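Local coordinates for protein nicotinamide-nucleotide adenylyltransferase NadR family / Ribosylnicotinamide kinase (Lactococcus lactis subsp. cremoris, PDB 6GYE) that binds nicotinamide riboside, which it probably phosphorylates, and is also likely to join nicotinamide mononucleotide to an adenylyl group in making NAD+, at residues I16-G21 against L117-Y122; L45-G50 against K81-N86. One frame throughout, in Å; residues are numbered along the deposited sequence. Where two conformers were deposited one is given.

How the interactions relate
Both interactions belong to one five-stranded parallel sheet, and their centres lie 12 Å apart. The strands 15-21 and 43-50 are neighbours in it: interaction 1 joins the first to strand 118-123, while interaction 2 joins the second to strand 80-86, so that together they tie four strands into a continuous layer. The seam between them is probably closed by backbone hydrogen bonds, with Tyr19 O 2.7 Å from Val47 N and Gly17 O 2.8 Å from Leu45 N. Phe20 CD1 packs at 3.8 Å on Val47 CB. Bound nicotinamide riboside lies in the other part of the chain, against residues such as Tyr240 and Asp291, away from this sheet.

Interaction 1 of 2, residues I16-G21 against L117-Y122; sequences IGIYFG and LSVTFY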
loop_
_atom_site.group_PDB
_atom_site.type_symbol
_atom_site.label_atom_id
_atom_site.label_comp_id
_atom_site.label_asym_id
_atom_site.label_seq_id
_atom_site.Cartn_x
_atom_site.Cartn_y
_atom_site.Cartn_z
ATOM N N ILE A 16 17.642 26.125 -11.730
ATOM C CA ILE A 16 17.257 24.767 -11.358
ATOM C C ILE A 16 17.315 24.635 -9.842
ATOM O O ILE A 16 18.325 24.995 -9.222
ATOM C CB ILE A 16 18.175 23.720 -12.012
ATOM C CG1 ILE A 16 18.235 23.897 -13.545
ATOM C CG2 ILE A 16 17.774 22.329 -11.554
ATOM C CD1 ILE A 16 16.899 23.839 -14.264
ATOM N N GLY A 17 16.251 24.099 -9.250
ATOM C CA GLY A 17 16.211 23.797 -7.826
ATOM C C GLY A 17 16.361 22.304 -7.592
ATOM O O GLY A 17 15.805 21.493 -8.336
ATOM N N ILE A 18 17.106 21.949 -6.556
ATOM C CA ILE A 18 17.353 20.560 -6.189
ATOM C C ILE A 18 16.699 20.340 -4.836
ATOM O O ILE A 18 17.058 20.997 -3.845
ATOM C CB ILE A 18 18.855 20.217 -6.143
ATOM C CG1 ILE A 18 19.494 20.042 -7.528
ATOM C CG2 ILE A 18 19.055 18.876 -5.475
ATOM C CD1 ILE A 18 19.158 21.018 -8.592
ATOM N N TYR A 19 15.742 19.416 -4.786
ATOM C CA TYR A 19 14.971 19.155 -3.576
ATOM C C TYR A 19 15.187 17.705 -3.182
ATOM O O TYR A 19 15.009 16.807 -4.010
ATOM C CB TYR A 19 13.480 19.453 -3.788
ATOM C CG TYR A 19 12.631 19.331 -2.546
ATOM C CD1 TYR A 19 12.116 18.105 -2.142
ATOM C CD2 TYR A 19 12.334 20.444 -1.783
ATOM C CE1 TYR A 19 11.348 18.004 -0.999
ATOM C CE2 TYR A 19 11.577 20.350 -0.658
ATOM C CZ TYR A 19 11.086 19.134 -0.255
ATOM O OH TYR A 19 10.311 19.069 0.897
ATOM N N PHE A 20 15.598 17.490 -1.932
ATOM C CA PHE A 20 15.971 16.185 -1.406
ATOM C C PHE A 20 14.884 15.604 -0.524
ATOM O O PHE A 20 14.134 16.336 0.129
ATOM C CB PHE A 20 17.231 16.267 -0.547
ATOM C CG PHE A 20 18.465 16.621 -1.288
ATOM C CD1 PHE A 20 19.237 15.636 -1.864
ATOM C CD2 PHE A 20 18.894 17.931 -1.357
ATOM C CE1 PHE A 20 20.413 15.954 -2.516
ATOM C CE2 PHE A 20 20.074 18.262 -2.014
ATOM C CZ PHE A 20 20.831 17.274 -2.587
ATOM N N GLY A 21 14.845 14.279 -0.464
ATOM C CA GLY A 21 14.033 13.602 0.535
ATOM C C GLY A 21 14.254 12.109 0.454
ATOM O O GLY A 21 14.796 11.597 -0.529
ATOM N N LEU A 117 24.198 26.887 -15.676
ATOM C CA LEU A 117 23.034 26.886 -14.810
ATOM C C LEU A 117 23.283 27.718 -13.566
ATOM O O LEU A 117 24.423 27.946 -13.154
ATOM C CB LEU A 117 22.682 25.473 -14.371
ATOM C CG LEU A 117 22.477 24.414 -15.442
ATOM C CD1 LEU A 117 22.155 23.126 -14.716
ATOM C CD2 LEU A 117 21.367 24.819 -16.410
ATOM N N SER A 118 22.187 28.146 -12.951
ATOM C CA SER A 118 22.181 28.679 -11.594
ATOM C C SER A 118 21.395 27.677 -10.759
ATOM O O SER A 118 20.171 27.573 -10.892
ATOM C CB SER A 118 21.573 30.078 -11.534
ATOM O OG SER A 118 21.579 30.577 -10.202
ATOM N N VAL A 119 22.103 26.904 -9.944
ATOM C CA VAL A 119 21.525 25.805 -9.188
ATOM C C VAL A 119 21.455 26.172 -7.713
ATOM O O VAL A 119 22.410 26.727 -7.151
ATOM C CB VAL A 119 22.342 24.519 -9.392
ATOM C CG1 VAL A 119 21.791 23.409 -8.518
ATOM C CG2 VAL A 119 22.301 24.105 -10.845
ATOM N N THR A 120 20.320 25.854 -7.087
ATOM C CA THR A 120 20.104 26.043 -5.657
ATOM C C THR A 120 19.761 24.704 -5.008
ATOM O O THR A 120 18.806 24.041 -5.417
ATOM C CB THR A 120 18.996 27.068 -5.396
ATOM O OG1 THR A 120 19.313 28.290 -6.062
ATOM C CG2 THR A 120 18.834 27.335 -3.904
ATOM N N PHE A 121 20.538 24.315 -4.001
ATOM C CA PHE A 121 20.251 23.144 -3.178
ATOM C C PHE A 121 19.386 23.542 -1.978
ATOM O O PHE A 121 19.760 24.432 -1.212
ATOM C CB PHE A 121 21.559 22.516 -2.684
ATOM C CG PHE A 121 22.376 21.853 -3.760
ATOM C CD1 PHE A 121 22.056 20.583 -4.209
ATOM C CD2 PHE A 121 23.472 22.495 -4.313
ATOM C CE1 PHE A 121 22.806 19.974 -5.192
ATOM C CE2 PHE A 121 24.236 21.885 -5.305
ATOM C CZ PHE A 121 23.907 20.631 -5.737
ATOM N N TYR A 122 18.245 22.874 -1.801
ATOM C CA TYR A 122 17.409 23.057 -0.612
ATOM C C TYR A 122 17.743 21.940 0.369
ATOM O O TYR A 122 17.424 20.777 0.123
ATOM C CB TYR A 122 15.921 23.087 -0.978
ATOM C CG TYR A 122 15.623 24.218 -1.956
ATOM C CD1 TYR A 122 15.318 25.504 -1.504
ATOM C CD2 TYR A 122 15.709 24.014 -3.336
ATOM C CE1 TYR A 122 15.087 26.552 -2.398
ATOM C CE2 TYR A 122 15.477 25.053 -4.233
ATOM C CZ TYR A 122 15.164 26.319 -3.762
ATOM O OH TYR A 122 14.945 27.341 -4.667
HETATM O O HOH W 1 15.377 19.454 0.220
#
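Ile18 meets both Val119 and Phe121 on one face of the sheet, and its branches divide the work. CB already lies 3.8 Å from Phe121 CD1. CG2, turned anti to the backbone N (CG1 has chi1 -76°), approaches the same Phe121 CD1 obliquely at 3.7 Å, whereas CG1 passes Phe121 CE1 at 4.1 Å. At the tip, CD1 bends back along the strand to reach Val119 CG1 at 3.6 Å. Cut back to an alanine, this position would probably leave a gap beside Phe121 CD1 and Val119 CG1 without its methyl partner. Phe20 adds an aromatic neighbour: its ring edge meets Phe121, with CE2 3.8 Å from CD1 of that ring. Leu104 and Ile108 of helix 95-110 pack on this hydrophobic face.

The two strands run parallel at 20° in the central part of a Rossmann-like nucleotidyltransferase fold, where strand 15-21 leads through a short loop into helix 28-40, at whose start lies the HxGH sequence motif of these enzymes. Ile18 is gripped through its backbone too: its N donates to Thr120 O, and its O accepts from Tyr122 N at 3.0 Å and 171°, a nearly straight bond. Ile16 repeats the pattern one step earlier, with N bonded to Ser118 O and O to Thr120 N.

On the other face, Tyr122 lays its ring edge toward strand 15-21. CD2 lies 3.3 Å from Ile18 O, and CE2 rests 3.9 Å from Gly17 CA, where any side chain would run into the ring, while the hydroxyl of Tyr122 is hydrogen-bonded to Asn41 ND2.

Interaction 2 of 2, residues L45-G50 against K81-N86; sequences LLVVSG and KVSMLN
Leu46 and Val48 pair with Lys81, Ser83 and Leu85 through backbone bonds in a parallel strand contact at one border of the five-stranded sheet, strand 80-86 being the outermost on this side. The strands are twisted by 30° against each other, yet stay in register from Leu45 opposite Lys81 to Gly50 opposite Asn86. Leu46 N donates to Lys81 O at 2.8 Å, and Leu46 O accepts from Ser83 N. Two straight bonds follow, Val48 N to Ser83 O and Leu85 N to Val48 O, each at 174°. Toward the C-terminal end the last bond is longer and more bent: Gly50 N lies 3.3 Å from Leu85 O, at 141°. The Ser83 hydroxyl, in the conformer given, may add a second donor above the carbonyl plane of Leu46 O, though this longer bond is doubtful, since Ser83 was modelled in two conformers.

Side chains alternate between the faces. On one, Val47 CG1 crosses to Leu85 CB at 3.5 Å, and Leu45 CD1 lies 3.9 Å from Lys81 CG in the conformer given. Leu107 of helix 95-110 lies over this face against Ser83 and Leu85. On the opposite face Val48 CG2 reaches over to Val82 CG1 at 3.9 Å, while Leu46 CD1 meets Val82 CG2 at 4.0 Å; from helix 63-73, Leu63 packs on Val48 and Leu70 on Val82. A buried parallel sheet lined with branched aliphatic side chains and sandwiched between helices, strands ordered 3-2-1-4-5, is the layout of the Rossmann-like nucleotidyltransferase fold, consistent with an adenylyltransferase domain.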
loop_
_atom_site.group_PDB
_atom_site.type_symbol
_atom_site.label_atom_id
_atom_site.label_comp_id
_atom_site.label_asym_id
_atom_site.label_seq_id
_atom_site.Cartn_x
_atom_site.Cartn_y
_atom_site.Cartn_z
ATOM N N LEU A 45 14.691 19.419 -9.785
ATOM C CA LEU A 45 15.110 18.025 -9.727
ATOM C C LEU A 45 14.840 17.498 -8.319
ATOM O O LEU A 45 15.413 18.007 -7.346
ATOM C CB LEU A 45 16.590 17.893 -10.075
ATOM C CG LEU A 45 17.150 16.473 -10.163
ATOM C CD1 LEU A 45 16.424 15.680 -11.235
ATOM C CD2 LEU A 45 18.634 16.494 -10.449
ATOM N N LEU A 46 13.946 16.508 -8.202
ATOM C CA LEU A 46 13.704 15.842 -6.930
ATOM C C LEU A 46 14.705 14.716 -6.762
ATOM O O LEU A 46 14.848 13.879 -7.655
ATOM C CB LEU A 46 12.292 15.275 -6.835
ATOM C CG LEU A 46 11.122 16.242 -6.958
ATOM C CD1 LEU A 46 9.792 15.508 -6.698
ATOM C CD2 LEU A 46 11.316 17.441 -6.030
ATOM N N VAL A 47 15.421 14.706 -5.641
ATOM C CA VAL A 47 16.396 13.651 -5.397
ATOM C C VAL A 47 15.868 12.740 -4.298
ATOM O O VAL A 47 15.681 13.170 -3.158
ATOM C CB VAL A 47 17.781 14.209 -5.061
ATOM C CG1 VAL A 47 18.725 13.073 -4.730
ATOM C CG2 VAL A 47 18.321 14.974 -6.255
ATOM N N VAL A 48 15.584 11.491 -4.662
ATOM C CA VAL A 48 15.204 10.452 -3.713
ATOM C C VAL A 48 16.480 9.751 -3.301
ATOM O O VAL A 48 17.130 9.114 -4.140
ATOM C CB VAL A 48 14.242 9.432 -4.340
ATOM C CG1 VAL A 48 13.589 8.602 -3.249
ATOM C CG2 VAL A 48 13.235 10.095 -5.238
ATOM N N SER A 49 16.844 9.854 -2.027
ATOM C CA SER A 49 18.043 9.179 -1.555
ATOM C C SER A 49 17.661 7.944 -0.745
ATOM O O SER A 49 16.554 7.847 -0.203
ATOM C CB SER A 49 18.918 10.129 -0.732
ATOM O OG SER A 49 18.192 10.645 0.360
ATOM N N GLY A 50 18.578 6.982 -0.706
ATOM C CA GLY A 50 18.322 5.744 0.009
ATOM C C GLY A 50 19.501 4.799 -0.088
ATOM O O GLY A 50 20.463 5.030 -0.832
ATOM N N LYS A 81 11.497 16.852 -12.548
ATOM C CA LYS A 81 12.108 15.564 -12.828
ATOM C C LYS A 81 12.425 14.869 -11.511
ATOM O O LYS A 81 12.753 15.522 -10.518
ATOM C CB LYS A 81 13.389 15.735 -13.655
ATOM C CG LYS A 81 14.087 14.433 -14.063
ATOM C CD LYS A 81 13.315 13.702 -15.146
ATOM C CE LYS A 81 14.020 12.426 -15.607
ATOM N NZ LYS A 81 13.182 11.716 -16.617
ATOM N N VAL A 82 12.320 13.541 -11.509
ATOM C CA VAL A 82 12.581 12.712 -10.333
ATOM C C VAL A 82 13.778 11.824 -10.625
ATOM O O VAL A 82 13.810 11.133 -11.656
ATOM C CB VAL A 82 11.372 11.837 -9.952
ATOM C CG1 VAL A 82 11.754 10.917 -8.796
ATOM C CG2 VAL A 82 10.170 12.696 -9.581
ATOM N N SER A 83 14.748 11.826 -9.711
ATOM C CA SER A 83 15.986 11.083 -9.885
ATOM C C SER A 83 16.364 10.402 -8.576
ATOM O O SER A 83 15.911 10.786 -7.493
ATOM C CB SER A 83 17.123 11.996 -10.354
ATOM O OG SER A 83 17.472 12.916 -9.335
ATOM N N MET A 84 17.221 9.393 -8.690
ATOM C CA MET A 84 17.568 8.503 -7.595
ATOM C C MET A 84 19.020 8.728 -7.203
ATOM O O MET A 84 19.900 8.718 -8.072
ATOM C CB MET A 84 17.365 7.050 -8.028
ATOM C CG MET A 84 16.947 6.088 -6.949
ATOM S SD MET A 84 16.654 4.430 -7.602
ATOM C CE MET A 84 18.328 3.813 -7.719
ATOM N N LEU A 85 19.268 8.946 -5.900
ATOM C CA LEU A 85 20.623 9.012 -5.346
ATOM C C LEU A 85 20.844 7.777 -4.484
ATOM O O LEU A 85 20.385 7.720 -3.342
ATOM C CB LEU A 85 20.864 10.277 -4.533
ATOM C CG LEU A 85 22.291 10.344 -3.959
ATOM C CD1 LEU A 85 23.309 10.184 -5.068
ATOM C CD2 LEU A 85 22.544 11.642 -3.244
ATOM N N ASN A 86 21.542 6.791 -5.047
ATOM C CA ASN A 86 21.848 5.534 -4.371
ATOM C C ASN A 86 23.061 5.730 -3.458
ATOM O O ASN A 86 24.157 6.061 -3.930
ATOM C CB ASN A 86 22.115 4.450 -5.422
ATOM C CG ASN A 86 22.288 3.059 -4.823
ATOM O OD1 ASN A 86 22.745 2.895 -3.691
ATOM N ND2 ASN A 86 21.949 2.044 -5.605
#